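Local coordinates for protein ftsY (Mycoplasma mycoides, PDB 1ZU4) that is an SRP receptor of the FtsY family, whose NG domain joins a helical bundle to a P-loop GTPase-type domain, at residues Lys9-Leu12 and Lys13-Phe16; Lys27-Lys30 and Gln31-Asp34; Val234-Ala237 and Thr238-Gln241. All coordinates share one frame; numbering follows the deposited sequence.

Contact 1: Lys9-Leu12 and Lys13-Phe16; sequences KAML and KSAF
Between Met11 and Ser14 the backbone turns from helix 7-10 into helix 12-27, their CA atoms 5.4 Å apart. Met11 leaves helical geometry at the end of the first helix and serves as N-cap position of the second. Its carbonyl O receives Ala15 N at 2.9 Å, almost head-on to the C=O (162°), and one residue later Phe16 N reaches Leu12 O at 3.1 Å. At the break itself water takes over the missing backbone links: one molecule lies between Lys9 O and Lys13 N, and another, 3.0 Å from Ser14 N, also meets Ala10 O. Two helices thus follow one another across a hydrated kink, in the N-terminal part of an SRP-type NG domain. Ser14 holds OG between its backbone N and carbonyl carbon (chi1 55°), which turns the hydroxyl back toward Met11 O for a weak hydrogen bond of 3.3 Å. The Met11 chain, bent at chi2 and chi3, curls its methyl CE to 3.6 Å from the same Ser14 OG. Both side chains also pack against Met264 and Leu308, the latter on helix 301-308, while Lys13 reaches the loop of Met264 by a separate path, its NZ hydrogen-bonded to Asp265 O.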
loop_
_atom_site.group_PDB
_atom_site.type_symbol
_atom_site.label_atom_id
_atom_site.label_comp_id
_atom_site.label_asym_id
_atom_site.label_seq_id
_atom_site.Cartn_x
_atom_site.Cartn_y
_atom_site.Cartn_z
ATOM N N LYS A 9 -11.918 8.244 -8.332
ATOM C CA LYS A 9 -12.873 7.703 -7.351
ATOM C C LYS A 9 -12.170 7.439 -6.018
ATOM O O LYS A 9 -12.730 7.690 -4.949
ATOM C CB LYS A 9 -13.551 6.428 -7.878
ATOM C CG LYS A 9 -14.592 6.680 -9.005
ATOM C CD LYS A 9 -14.415 5.674 -10.160
ATOM C CE LYS A 9 -15.102 6.168 -11.480
ATOM N NZ LYS A 9 -14.997 5.175 -12.627
ATOM N N ALA A 10 -10.937 6.946 -6.098
ATOM C CA ALA A 10 -10.129 6.660 -4.921
ATOM C C ALA A 10 -9.868 7.904 -4.056
ATOM O O ALA A 10 -9.837 7.813 -2.856
ATOM C CB ALA A 10 -8.804 6.079 -5.340
ATOM N N MET A 11 -9.643 9.041 -4.701
ATOM C CA MET A 11 -9.194 10.233 -4.025
ATOM C C MET A 11 -10.325 11.209 -3.864
ATOM O O MET A 11 -10.107 12.318 -3.419
ATOM C CB MET A 11 -8.027 10.863 -4.798
ATOM C CG MET A 11 -6.897 9.858 -5.069
ATOM S SD MET A 11 -6.011 9.319 -3.596
ATOM C CE MET A 11 -5.398 10.908 -2.950
ATOM N N LEU A 12 -11.558 10.795 -4.187
ATOM C CA LEU A 12 -12.673 11.737 -4.118
ATOM C C LEU A 12 -12.870 12.373 -2.743
ATOM O O LEU A 12 -13.035 13.604 -2.652
ATOM C CB LEU A 12 -13.960 11.045 -4.574
ATOM C CG LEU A 12 -15.208 11.858 -4.818
ATOM C CD1 LEU A 12 -14.947 12.950 -5.874
ATOM C CD2 LEU A 12 -16.267 10.864 -5.301
ATOM N N LYS A 13 -12.908 11.561 -1.679
ATOM C CA LYS A 13 -13.194 12.085 -0.351
ATOM C C LYS A 13 -12.024 12.921 0.169
ATOM O O LYS A 13 -12.249 13.958 0.764
ATOM C CB LYS A 13 -13.466 10.978 0.677
ATOM C CG LYS A 13 -14.823 10.308 0.607
ATOM C CD LYS A 13 -15.086 9.566 1.906
ATOM C CE LYS A 13 -16.426 8.856 1.868
ATOM N NZ LYS A 13 -16.346 7.573 1.130
ATOM N N SER A 14 -10.781 12.454 -0.024
ATOM C CA SER A 14 -9.623 13.198 0.503
ATOM C C SER A 14 -9.414 14.511 -0.263
ATOM O O SER A 14 -9.013 15.531 0.317
ATOM C CB SER A 14 -8.346 12.318 0.510
ATOM O OG SER A 14 -8.110 11.808 -0.781
ATOM N N ALA A 15 -9.679 14.490 -1.567
ATOM C CA ALA A 15 -9.555 15.676 -2.392
ATOM C C ALA A 15 -10.600 16.719 -2.002
ATOM O O ALA A 15 -10.314 17.905 -1.955
ATOM C CB ALA A 15 -9.685 15.316 -3.849
ATOM N N PHE A 16 -11.807 16.276 -1.697
ATOM C CA PHE A 16 -12.837 17.188 -1.246
ATOM C C PHE A 16 -12.445 17.934 0.043
ATOM O O PHE A 16 -12.629 19.150 0.139
ATOM C CB PHE A 16 -14.160 16.475 -0.982
ATOM C CG PHE A 16 -15.215 17.421 -0.459
ATOM C CD1 PHE A 16 -15.893 18.269 -1.347
ATOM C CD2 PHE A 16 -15.464 17.532 0.912
ATOM C CE1 PHE A 16 -16.840 19.205 -0.853
ATOM C CE2 PHE A 16 -16.413 18.457 1.406
ATOM C CZ PHE A 16 -17.087 19.280 0.522
HETATM O O HOH W 1 -13.148 8.630 -2.526
HETATM O O HOH W 2 -9.919 9.694 -0.654
#

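Contact 2: Lys27-Lys30 and Gln31-Asp34; sequences KKYK and QADD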
loop_
_atom_site.group_PDB
_atom_site.type_symbol
_atom_site.label_atom_id
_atom_site.label_comp_id
_atom_site.label_asym_id
_atom_site.label_seq_id
_atom_site.Cartn_x
_atom_site.Cartn_y
_atom_site.Cartn_z
ATOM N N LYS A 27 -9.596 32.761 0.162
ATOM C CA LYS A 27 -10.538 33.886 0.298
ATOM C C LYS A 27 -9.949 35.056 1.075
ATOM O O LYS A 27 -10.190 36.219 0.728
ATOM C CB LYS A 27 -11.883 33.429 0.897
ATOM C CG LYS A 27 -12.670 32.475 -0.027
ATOM C CD LYS A 27 -14.067 32.148 0.552
ATOM C CE LYS A 27 -14.871 31.307 -0.449
ATOM N NZ LYS A 27 -16.379 31.583 -0.354
ATOM N N LYS A 28 -9.162 34.756 2.102
ATOM C CA LYS A 28 -8.412 35.801 2.797
ATOM C C LYS A 28 -6.949 35.906 2.300
ATOM O O LYS A 28 -6.092 36.517 2.969
ATOM C CB LYS A 28 -8.506 35.615 4.320
ATOM C CG LYS A 28 -9.856 36.099 4.923
ATOM C CD LYS A 28 -10.378 35.177 6.061
ATOM C CE LYS A 28 -9.706 35.427 7.435
ATOM N NZ LYS A 28 -10.078 36.740 8.069
ATOM N N TYR A 29 -6.665 35.350 1.118
ATOM C CA TYR A 29 -5.300 35.402 0.574
ATOM C C TYR A 29 -4.989 36.755 -0.051
ATOM O O TYR A 29 -5.687 37.228 -0.963
ATOM C CB TYR A 29 -5.002 34.279 -0.422
ATOM C CG TYR A 29 -3.585 34.327 -1.018
ATOM C CD1 TYR A 29 -2.484 33.838 -0.317
ATOM C CD2 TYR A 29 -3.353 34.887 -2.283
ATOM C CE1 TYR A 29 -1.195 33.896 -0.862
ATOM C CE2 TYR A 29 -2.080 34.943 -2.841
ATOM C CZ TYR A 29 -1.004 34.444 -2.126
ATOM O OH TYR A 29 0.255 34.498 -2.693
ATOM N N LYS A 30 -3.899 37.341 0.443
ATOM C CA LYS A 30 -3.396 38.630 0.005
ATOM C C LYS A 30 -1.994 38.414 -0.550
ATOM O O LYS A 30 -1.826 38.412 -1.768
ATOM C CB LYS A 30 -3.403 39.607 1.178
ATOM C CG LYS A 30 -4.824 39.973 1.601
ATOM C CD LYS A 30 -4.858 40.701 2.921
ATOM C CE LYS A 30 -6.267 40.691 3.477
ATOM N NZ LYS A 30 -6.492 39.471 4.324
ATOM N N GLN A 31 -1.016 38.155 0.331
ATOM C CA GLN A 31 0.398 37.878 -0.072
ATOM C C GLN A 31 0.935 36.578 0.542
ATOM O O GLN A 31 0.469 36.184 1.583
ATOM C CB GLN A 31 1.302 39.059 0.333
ATOM C CG GLN A 31 1.191 40.207 -0.647
ATOM C CD GLN A 31 2.262 41.263 -0.515
ATOM O OE1 GLN A 31 2.831 41.476 0.558
ATOM N NE2 GLN A 31 2.516 41.972 -1.619
ATOM N N ALA A 32 1.907 35.928 -0.120
ATOM C CA ALA A 32 2.588 34.725 0.380
ATOM C C ALA A 32 3.636 35.112 1.428
ATOM O O ALA A 32 4.822 34.963 1.217
ATOM C CB ALA A 32 3.263 33.960 -0.785
ATOM N N ASP A 33 3.172 35.634 2.549
ATOM C CA ASP A 33 4.038 36.136 3.602
ATOM C C ASP A 33 4.078 35.130 4.770
ATOM O O ASP A 33 3.396 34.110 4.736
ATOM C CB ASP A 33 3.547 37.526 4.056
ATOM C CG ASP A 33 2.070 37.531 4.528
ATOM O OD1 ASP A 33 1.485 36.477 4.884
ATOM O OD2 ASP A 33 1.486 38.630 4.578
ATOM N N ASP A 34 4.852 35.424 5.810
ATOM C CA ASP A 34 4.912 34.523 6.969
ATOM C C ASP A 34 3.545 34.154 7.542
ATOM O O ASP A 34 3.271 32.977 7.783
ATOM C CB ASP A 34 5.854 35.071 8.047
ATOM C CG ASP A 34 7.307 35.130 7.568
ATOM O OD1 ASP A 34 7.681 34.377 6.629
ATOM O OD2 ASP A 34 8.086 35.945 8.110
HETATM O O HOH W 3 -2.373 36.181 2.382
#
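Tyr29 and Ala32 meet within an irregular connection whose backbone is extended at Tyr29 and Gln31 but kinked at Lys30 between them, then bends at Ala32, the centre of an inverse gamma turn closed by a weak hydrogen bond of 2.9 Å from Asp33 N to Gln31 O. The Tyr29 side chain reaches forward along the chain: with CG anti to the backbone N (chi1 179°), the ring lies alongside the next residues, and Gln31 N stands over one of its faces. Its CE1 atom comes within 3.7 Å of Gln31 C, while the phenol oxygen OH lies 3.6 Å from the methyl CB of Ala32. That oxygen approaches Ala32 N too, but at an angle unsuited to bonding; its polar partner is the carbonyl O of Thr69. The hydroxyl end is fixed by that bond, while CE1 and CZ rest against the Gln31-Ala32 backbone. On the outer side of the loop, Lys30 bends at its last torsion (chi4 89°) and folds back so that NZ donates to Lys28 O at 3.3 Å, arriving from above the carbonyl plane. A water bridges the kink, accepting from Lys30 N at 2.7 Å and donating to Gln31 O at 3.0 Å. Asp33 then takes the N-cap position, where OD1 accepts from Phe36 N in the first turn of the next helix. The loop joins helix 12-27 to helix 34-46 in the SRP54-type helical bundle, where Tyr29 meets Phe36 edge-to-face and also touches the ring of Phe71 on helix 71-87, Ala32 shares backbone hydrogen bonding with Arg67, and Asp34 forms a salt bridge with Arg62 of helix 51-64.

Contact 3: Val234-Ala237 and Thr238-Gln241; sequences VIDA and TTGQ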
loop_
_atom_site.group_PDB
_atom_site.type_symbol
_atom_site.label_atom_id
_atom_site.label_comp_id
_atom_site.label_asym_id
_atom_site.label_seq_id
_atom_site.Cartn_x
_atom_site.Cartn_y
_atom_site.Cartn_z
ATOM N N VAL A 234 0.077 -4.638 4.386
ATOM C CA VAL A 234 -1.188 -3.993 4.057
ATOM C C VAL A 234 -1.462 -2.941 5.118
ATOM O O VAL A 234 -1.430 -3.197 6.320
ATOM C CB VAL A 234 -2.381 -4.993 3.937
ATOM C CG1 VAL A 234 -3.698 -4.254 3.709
ATOM C CG2 VAL A 234 -2.174 -5.954 2.772
ATOM N N ILE A 235 -1.698 -1.733 4.667
ATOM C CA ILE A 235 -2.142 -0.722 5.587
ATOM C C ILE A 235 -3.482 -0.283 5.096
ATOM O O ILE A 235 -3.599 0.127 3.943
ATOM C CB ILE A 235 -1.184 0.501 5.592
ATOM C CG1 ILE A 235 0.222 0.067 6.046
ATOM C CG2 ILE A 235 -1.751 1.561 6.501
ATOM C CD1 ILE A 235 1.273 1.175 5.962
ATOM N N ASP A 236 -4.461 -0.338 5.980
ATOM C CA ASP A 236 -5.790 0.307 5.819
ATOM C C ASP A 236 -5.807 1.839 5.992
ATOM O O ASP A 236 -5.756 2.376 7.139
ATOM C CB ASP A 236 -6.755 -0.328 6.853
ATOM C CG ASP A 236 -8.205 0.057 6.654
ATOM O OD1 ASP A 236 -8.551 1.086 6.017
ATOM O OD2 ASP A 236 -9.047 -0.702 7.172
ATOM N N ALA A 237 -5.946 2.558 4.871
ATOM C CA ALA A 237 -5.920 4.029 4.921
ATOM C C ALA A 237 -6.988 4.664 5.846
ATOM O O ALA A 237 -6.776 5.775 6.405
ATOM C CB ALA A 237 -5.995 4.627 3.530
ATOM N N THR A 238 -8.130 3.998 6.002
ATOM C CA THR A 238 -9.169 4.551 6.881
ATOM C C THR A 238 -8.735 4.642 8.345
ATOM O O THR A 238 -9.432 5.271 9.139
ATOM C CB THR A 238 -10.536 3.819 6.773
ATOM O OG1 THR A 238 -10.437 2.535 7.391
ATOM C CG2 THR A 238 -10.927 3.633 5.311
ATOM N N THR A 239 -7.601 4.034 8.694
ATOM C CA THR A 239 -7.104 4.075 10.069
ATOM C C THR A 239 -6.192 5.240 10.309
ATOM O O THR A 239 -5.935 5.581 11.450
ATOM C CB THR A 239 -6.427 2.780 10.526
ATOM O OG1 THR A 239 -5.344 2.422 9.643
ATOM C CG2 THR A 239 -7.459 1.655 10.580
ATOM N N GLY A 240 -5.759 5.897 9.242
ATOM C CA GLY A 240 -4.988 7.116 9.371
ATOM C C GLY A 240 -3.663 6.883 10.045
ATOM O O GLY A 240 -3.060 5.835 9.898
ATOM N N GLN A 241 -3.246 7.855 10.846
ATOM C CA GLN A 241 -1.993 7.758 11.562
ATOM C C GLN A 241 -1.922 6.569 12.531
ATOM O O GLN A 241 -0.826 6.089 12.810
ATOM C CB GLN A 241 -1.753 9.051 12.349
ATOM C CG GLN A 241 -1.707 10.326 11.503
ATOM C CD GLN A 241 -1.261 11.505 12.332
ATOM O OE1 GLN A 241 -1.446 11.513 13.562
ATOM N NE2 GLN A 241 -0.668 12.521 11.672
HETATM O O HOH W 4 -4.038 -0.576 8.881
#
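Asp236 grips both threonines that follow it, forming an Asx turn with Thr238 at the point where strand 230-236 of the P-loop GTPase-type fold ends and the chain turns through a short 3-10 segment toward helix 241-250. Two kinds of hydrogen bond share the work. The first uses the side-chain carboxylate: Asp236 swings CG opposite its amide nitrogen (chi1 -170°) and brings OD1 round to Thr238, where it accepts from OG1 at 2.7 Å and from the backbone N at 2.9 Å. Both donors come from the same face of the carboxylate plane, the amide on the anti side and the hydroxyl farther out of plane, so that one oxygen carries a double grip that limits rotation of the carboxylate. The second kind involves backbone carbonyls. Asp236 O also receives two donors from a single residue: Thr239 N at 2.9 Å from above the carbonyl plane, and the hydroxyl of the same threonine within that plane. Gly240 N closes the turn on Ala237 O at 3.0 Å. Gly240 itself has a positive phi of 64°, a conformation that favours glycine, and occupies the N-cap position of the following helix.

Outside the turn, Asp236 and Thr238 both touch Lys263, beyond the neighbouring strand 258-262, and the Asp236 side chain comes close to the probable P-loop (Walker A) but makes no contact with it. Water contributes as well, accepting from Asp236 N at 2.9 Å and returning a weak bond to Thr239 OG1. That hydroxyl, turned opposite its own alpha hydrogen (chi1 56°), lies just 2.5 Å from Asp236 O.

In the fold
From the N terminus, contact 1 makes the turn from helix 7-10 into helix 12-27, contact 2 closes the connection from that helix to helix 34-46, and contact 3 comes much later, leading from strand 230-236 of the central sheet toward helix 241-250. The three follow in series, none nested in or crossing another. Helix 12-27 links contacts 1 and 2, whose centres are 26 Å apart, and contact 2 lies far out in the helical bundle. Contact 1 comes nearer to contact 3, about 8 Å between nearest atoms without touching; both adjoin the loop after strand 258-262, through Met264 and Lys263 respectively, which brings the N-terminal helices beside the GTPase-type domain.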